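Local coordinates for CAG pathogenicity island protein 13 (Helicobacter pylori, PDB 2G3V), which is of unknown function but is encoded by the cag pathogenicity island, whose products include a type IV secretion system, at residues 107-112 with 116-121; 163-168 with 172-177. One frame throughout, in Å; residues are numbered along the deposited sequence.

Contact 1: residues 107-112 with 116-121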
# COMPACT_ATOMS: atom_id res chain seq x y z
N PRO A 107 17.33 -3.78 5.16
CA PRO A 107 17.42 -4.68 4.01
C PRO A 107 16.44 -5.85 3.98
O PRO A 107 15.74 -6.04 2.98
CB PRO A 107 18.87 -5.14 4.05
CG PRO A 107 19.57 -3.90 4.43
CD PRO A 107 18.69 -3.37 5.58
N ASN A 108 16.38 -6.62 5.07
CA ASN A 108 15.52 -7.80 5.16
C ASN A 108 14.01 -7.56 5.31
O ASN A 108 13.24 -8.51 5.43
CB ASN A 108 15.99 -8.71 6.29
CG ASN A 108 17.34 -9.34 6.01
OD1 ASN A 108 18.06 -9.72 6.93
ND2 ASN A 108 17.69 -9.45 4.73
N PHE A 109 13.59 -6.30 5.32
CA PHE A 109 12.17 -6.01 5.41
C PHE A 109 11.77 -6.28 3.97
O PHE A 109 12.34 -5.67 3.06
CB PHE A 109 11.96 -4.54 5.77
CG PHE A 109 10.54 -4.17 5.98
CD1 PHE A 109 9.91 -4.41 7.19
CD2 PHE A 109 9.80 -3.60 4.94
CE1 PHE A 109 8.57 -4.10 7.38
CE2 PHE A 109 8.46 -3.28 5.10
CZ PHE A 109 7.83 -3.53 6.33
N LEU A 110 10.82 -7.17 3.75
CA LEU A 110 10.42 -7.58 2.40
C LEU A 110 11.36 -8.75 2.11
O LEU A 110 12.07 -8.79 1.10
CB LEU A 110 10.69 -6.48 1.35
CG LEU A 110 9.86 -5.20 1.32
CD1 LEU A 110 10.34 -4.37 0.12
CD2 LEU A 110 8.37 -5.51 1.19
N PHE A 111 11.33 -9.70 3.03
CA PHE A 111 12.15 -10.91 3.04
C PHE A 111 11.63 -12.00 2.11
O PHE A 111 12.38 -12.59 1.32
CB PHE A 111 12.19 -11.43 4.48
CG PHE A 111 13.36 -12.32 4.80
CD1 PHE A 111 14.67 -11.83 4.75
CD2 PHE A 111 13.16 -13.64 5.20
CE1 PHE A 111 15.75 -12.62 5.10
CE2 PHE A 111 14.24 -14.46 5.56
CZ PHE A 111 15.54 -13.95 5.52
N SER A 112 10.33 -12.27 2.19
CA SER A 112 9.72 -13.33 1.39
C SER A 112 8.62 -12.81 0.51
O SER A 112 8.39 -11.61 0.43
CB SER A 112 9.12 -14.38 2.31
OG SER A 112 7.96 -13.84 2.93
N ARG A 116 4.52 -9.37 0.06
CA ARG A 116 3.87 -8.72 -1.07
C ARG A 116 2.48 -8.28 -0.62
O ARG A 116 1.77 -7.60 -1.36
CB ARG A 116 3.72 -9.70 -2.23
CG ARG A 116 5.01 -10.10 -2.92
CD ARG A 116 4.70 -11.13 -4.01
NE ARG A 116 5.91 -11.73 -4.56
CZ ARG A 116 5.94 -12.81 -5.33
NH1 ARG A 116 4.82 -13.44 -5.65
NH2 ARG A 116 7.10 -13.26 -5.78
N SER A 117 2.10 -8.68 0.59
CA SER A 117 0.80 -8.34 1.14
C SER A 117 0.76 -6.90 1.64
O SER A 117 -0.29 -6.37 1.97
CB SER A 117 0.44 -9.28 2.28
OG SER A 117 1.35 -9.15 3.35
N ILE A 118 1.92 -6.26 1.70
CA ILE A 118 1.99 -4.87 2.15
C ILE A 118 1.38 -4.01 1.05
O ILE A 118 0.80 -2.95 1.31
CB ILE A 118 3.45 -4.43 2.37
CG1 ILE A 118 4.09 -5.33 3.42
CG2 ILE A 118 3.50 -2.97 2.83
CD1 ILE A 118 5.56 -5.05 3.60
N LEU A 119 1.50 -4.49 -0.18
CA LEU A 119 1.00 -3.82 -1.37
C LEU A 119 -0.52 -3.66 -1.32
O LEU A 119 -1.08 -2.67 -1.82
CB LEU A 119 1.39 -4.60 -2.63
CG LEU A 119 2.89 -4.75 -2.89
CD1 LEU A 119 3.13 -5.74 -4.01
CD2 LEU A 119 3.50 -3.39 -3.23
N GLY A 120 -1.21 -4.62 -0.70
CA GLY A 120 -2.66 -4.57 -0.59
C GLY A 120 -3.23 -3.31 0.05
O GLY A 120 -4.43 -3.03 -0.05
N ILE A 121 -2.39 -2.55 0.72
CA ILE A 121 -2.85 -1.33 1.34
C ILE A 121 -3.05 -0.23 0.31
O ILE A 121 -3.93 0.61 0.44
CB ILE A 121 -1.85 -0.84 2.39
CG1 ILE A 121 -1.84 -1.82 3.56
CG2 ILE A 121 -2.19 0.58 2.85
CD1 ILE A 121 -0.81 -1.50 4.60
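The Phe109 ring meets Ile118 along the side formed by CE2 and CZ. The methyl CD1 of Ile118 lies 3.7 Å from Phe109 CE2 and 3.9 Å from Phe109 CZ, approaching the ring obliquely. Around the rest of this buried ring are Leu99 and Ile103 of helix 82-105 and Met158, and Tyr166 joins it in a T-shaped, edge-to-face pair. Phe109 CG stands anti to the backbone N (chi1 -176°), which brings the far end of the ring closer to the segment 116-121 than its CB.

The same isoleucine methyl has a second neighbour: Leu110 CD2 is 3.7 Å from Ile118 CD1, and these two side chains run nearly perpendicular to each other. Ile118 can touch both because its CG1 branch is fully extended (chi2 174°), carrying CD1 out as a single prong whose end meets both the aromatic ring and the leucine branch. Leu110 itself sits on a backbone of positive phi, a local bend in the chain just after Phe109.

The contact between the two segments is thus apolar, while several polar groups of the connecting turn bond to one another. Ser112 OG bonds to the backbone N of Phe114, the geometry of an ST turn, and the Asp115 carboxylate atom OD2 accepts the N-H of Ser112 and, weakly, that of Phe111. Ser117 OG bonds back to Phe114 O. Residues 116-121 coil with helical torsions, and Ile121 N reaches Ile118 O at 3.3 Å. Leu99 of helix 82-105 touches both Phe109 and Ile118, so the arrangement is that of an interhelical connection, between helices 82-105 and 128-133, folded back on the first helix in the apolar interior of an all-helical protein.

Contact 2: residues 163-168 with 172-177; sequences MNFYAN and IEQYND
Tyr166 and Tyr175 meet through their ring carbons, Tyr166 CE1 lying 4.2 Å from Tyr175 CE1, and they join two consecutive helices, 160-168 and 172-180, in a helix-loop-helix unit with only three residues between them. The two rings approach each other obliquely.

Farther out, toward the exposed side, Gln174 sends its amide to Phe165. NE2 of Gln174 arrives at the edge of the ring, near its plane, 4.1 Å from Phe165 CE1, with the amide and ring planes 62° apart. Gln174 gets there by a bend in the chain (chi2 58°) that turns the amide off the line of CB and CG.

Neighbouring aromatic rings support this first shell. CD2 of Phe165 sits 4.1 Å above the ring plane of Tyr166, over its centre, and Phe165 also stacks on Tyr178, the next turn of the second helix. Tyr166 packs in addition on Met158. At the start of helix 172-180 the backbone N of Gln174 makes a weak bond to Thr171 OG1.

The two tyrosine hydroxyls are 4.3 Å apart, from Tyr166 OH to Tyr175 OH, and one water bridges them. It lies 2.7 Å from Tyr166 OH and 3.0 Å from Tyr175 OH. The angle between these two bonds at the water oxygen is about 101°.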
# COMPACT_ATOMS: atom_id res chain seq x y z
N MSE A 163 13.98 -3.48 14.06
CA MSE A 163 15.16 -3.43 13.20
C MSE A 163 16.10 -4.57 13.57
O MSE A 163 16.46 -5.38 12.71
CB MSE A 163 15.89 -2.09 13.36
CG MSE A 163 15.09 -0.90 12.86
SE MSE A 163 16.13 0.72 12.71
CE MSE A 163 17.39 0.14 11.39
N ASN A 164 16.48 -4.65 14.84
CA ASN A 164 17.36 -5.71 15.29
C ASN A 164 16.88 -7.05 14.74
O ASN A 164 17.64 -7.79 14.12
CB ASN A 164 17.39 -5.78 16.82
CG ASN A 164 18.27 -4.71 17.44
OD1 ASN A 164 19.33 -4.38 16.92
ND2 ASN A 164 17.84 -4.17 18.58
N PHE A 165 15.59 -7.35 14.97
CA PHE A 165 14.99 -8.59 14.50
C PHE A 165 15.31 -8.86 13.04
O PHE A 165 15.92 -9.87 12.70
CB PHE A 165 13.48 -8.55 14.67
CG PHE A 165 12.79 -9.74 14.09
CD1 PHE A 165 12.87 -10.98 14.72
CD2 PHE A 165 12.15 -9.66 12.85
CE1 PHE A 165 12.33 -12.12 14.13
CE2 PHE A 165 11.61 -10.78 12.26
CZ PHE A 165 11.70 -12.03 12.90
N TYR A 166 14.87 -7.95 12.18
CA TYR A 166 15.12 -8.09 10.75
C TYR A 166 16.60 -8.21 10.47
O TYR A 166 17.01 -8.92 9.55
CB TYR A 166 14.53 -6.89 9.99
CG TYR A 166 13.05 -7.01 9.73
CD1 TYR A 166 12.56 -7.96 8.84
CD2 TYR A 166 12.14 -6.22 10.42
CE1 TYR A 166 11.20 -8.13 8.64
CE2 TYR A 166 10.77 -6.38 10.23
CZ TYR A 166 10.30 -7.33 9.34
OH TYR A 166 8.94 -7.48 9.16
N ALA A 167 17.41 -7.53 11.26
CA ALA A 167 18.85 -7.58 11.06
C ALA A 167 19.35 -9.01 11.23
O ALA A 167 20.23 -9.45 10.51
CB ALA A 167 19.55 -6.66 12.05
N ASN A 168 18.74 -9.73 12.17
CA ASN A 168 19.14 -11.11 12.45
C ASN A 168 18.50 -12.19 11.59
O ASN A 168 19.04 -13.29 11.49
CB ASN A 168 18.90 -11.43 13.94
CG ASN A 168 20.03 -10.95 14.83
OD1 ASN A 168 20.38 -9.77 14.83
ND2 ASN A 168 20.60 -11.87 15.60
N ILE A 172 13.70 -18.56 6.14
CA ILE A 172 12.25 -18.43 5.98
C ILE A 172 11.54 -19.20 7.08
O ILE A 172 10.37 -18.99 7.35
CB ILE A 172 11.75 -19.04 4.65
CG1 ILE A 172 12.62 -20.25 4.29
CG2 ILE A 172 11.65 -17.97 3.58
CD1 ILE A 172 11.84 -21.42 3.70
N GLU A 173 12.26 -20.12 7.70
CA GLU A 173 11.70 -20.92 8.77
C GLU A 173 11.37 -20.00 9.94
O GLU A 173 10.22 -19.94 10.38
CB GLU A 173 12.70 -21.99 9.20
CG GLU A 173 13.41 -22.73 8.06
CD GLU A 173 12.47 -23.45 7.12
OE1 GLU A 173 11.30 -23.69 7.51
OE2 GLU A 173 12.90 -23.78 5.99
N GLN A 174 12.36 -19.28 10.45
CA GLN A 174 12.13 -18.38 11.57
C GLN A 174 11.03 -17.39 11.19
O GLN A 174 10.04 -17.23 11.91
CB GLN A 174 13.42 -17.63 11.95
CG GLN A 174 13.20 -16.32 12.75
CD GLN A 174 12.42 -16.50 14.06
OE1 GLN A 174 11.31 -17.02 14.08
NE2 GLN A 174 13.02 -16.06 15.16
N TYR A 175 11.20 -16.73 10.05
CA TYR A 175 10.22 -15.74 9.62
C TYR A 175 8.81 -16.30 9.63
O TYR A 175 7.90 -15.71 10.20
CB TYR A 175 10.57 -15.26 8.22
CG TYR A 175 9.78 -14.05 7.81
CD1 TYR A 175 9.93 -12.84 8.49
CD2 TYR A 175 8.88 -14.12 6.77
CE1 TYR A 175 9.17 -11.73 8.13
CE2 TYR A 175 8.12 -13.02 6.40
CZ TYR A 175 8.26 -11.83 7.08
OH TYR A 175 7.48 -10.77 6.73
N ASN A 176 8.63 -17.45 8.99
CA ASN A 176 7.31 -18.07 8.91
C ASN A 176 6.67 -18.33 10.26
O ASN A 176 5.45 -18.30 10.37
CB ASN A 176 7.35 -19.37 8.10
CG ASN A 176 7.45 -19.11 6.61
OD1 ASN A 176 6.85 -18.17 6.10
ND2 ASN A 176 8.20 -19.96 5.91
N ASP A 177 7.48 -18.61 11.28
CA ASP A 177 6.92 -18.86 12.60
C ASP A 177 6.69 -17.51 13.26
O ASP A 177 5.73 -17.32 14.01
CB ASP A 177 7.86 -19.68 13.48
CG ASP A 177 8.28 -20.98 12.84
OD1 ASP A 177 7.58 -21.47 11.92
OD2 ASP A 177 9.31 -21.53 13.30
O HOH W 1 8.39 -7.96 6.59

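Overall arrangement
Contact 1 precedes contact 2 along the chain, and their centres are about 13 Å apart on the same side of the molecule. Contact 1 is the deeper, about 10 Å from the centre of the chain against about 22 Å for contact 2. The segment 107-112 touches both helices of contact 2. The edge-to-face pair of Phe109 and Tyr166 ties it to the first, with 3.6 Å from Phe109 CD1 to Tyr166 CZ, and Ser112 OG comes within 3.6 Å of Tyr175 CE2 on the second. Phe111 CE2 lies 4.2 Å from Ile172 N, where the second helix begins. The helix pair thus packs against the loop that leaves helix 82-105.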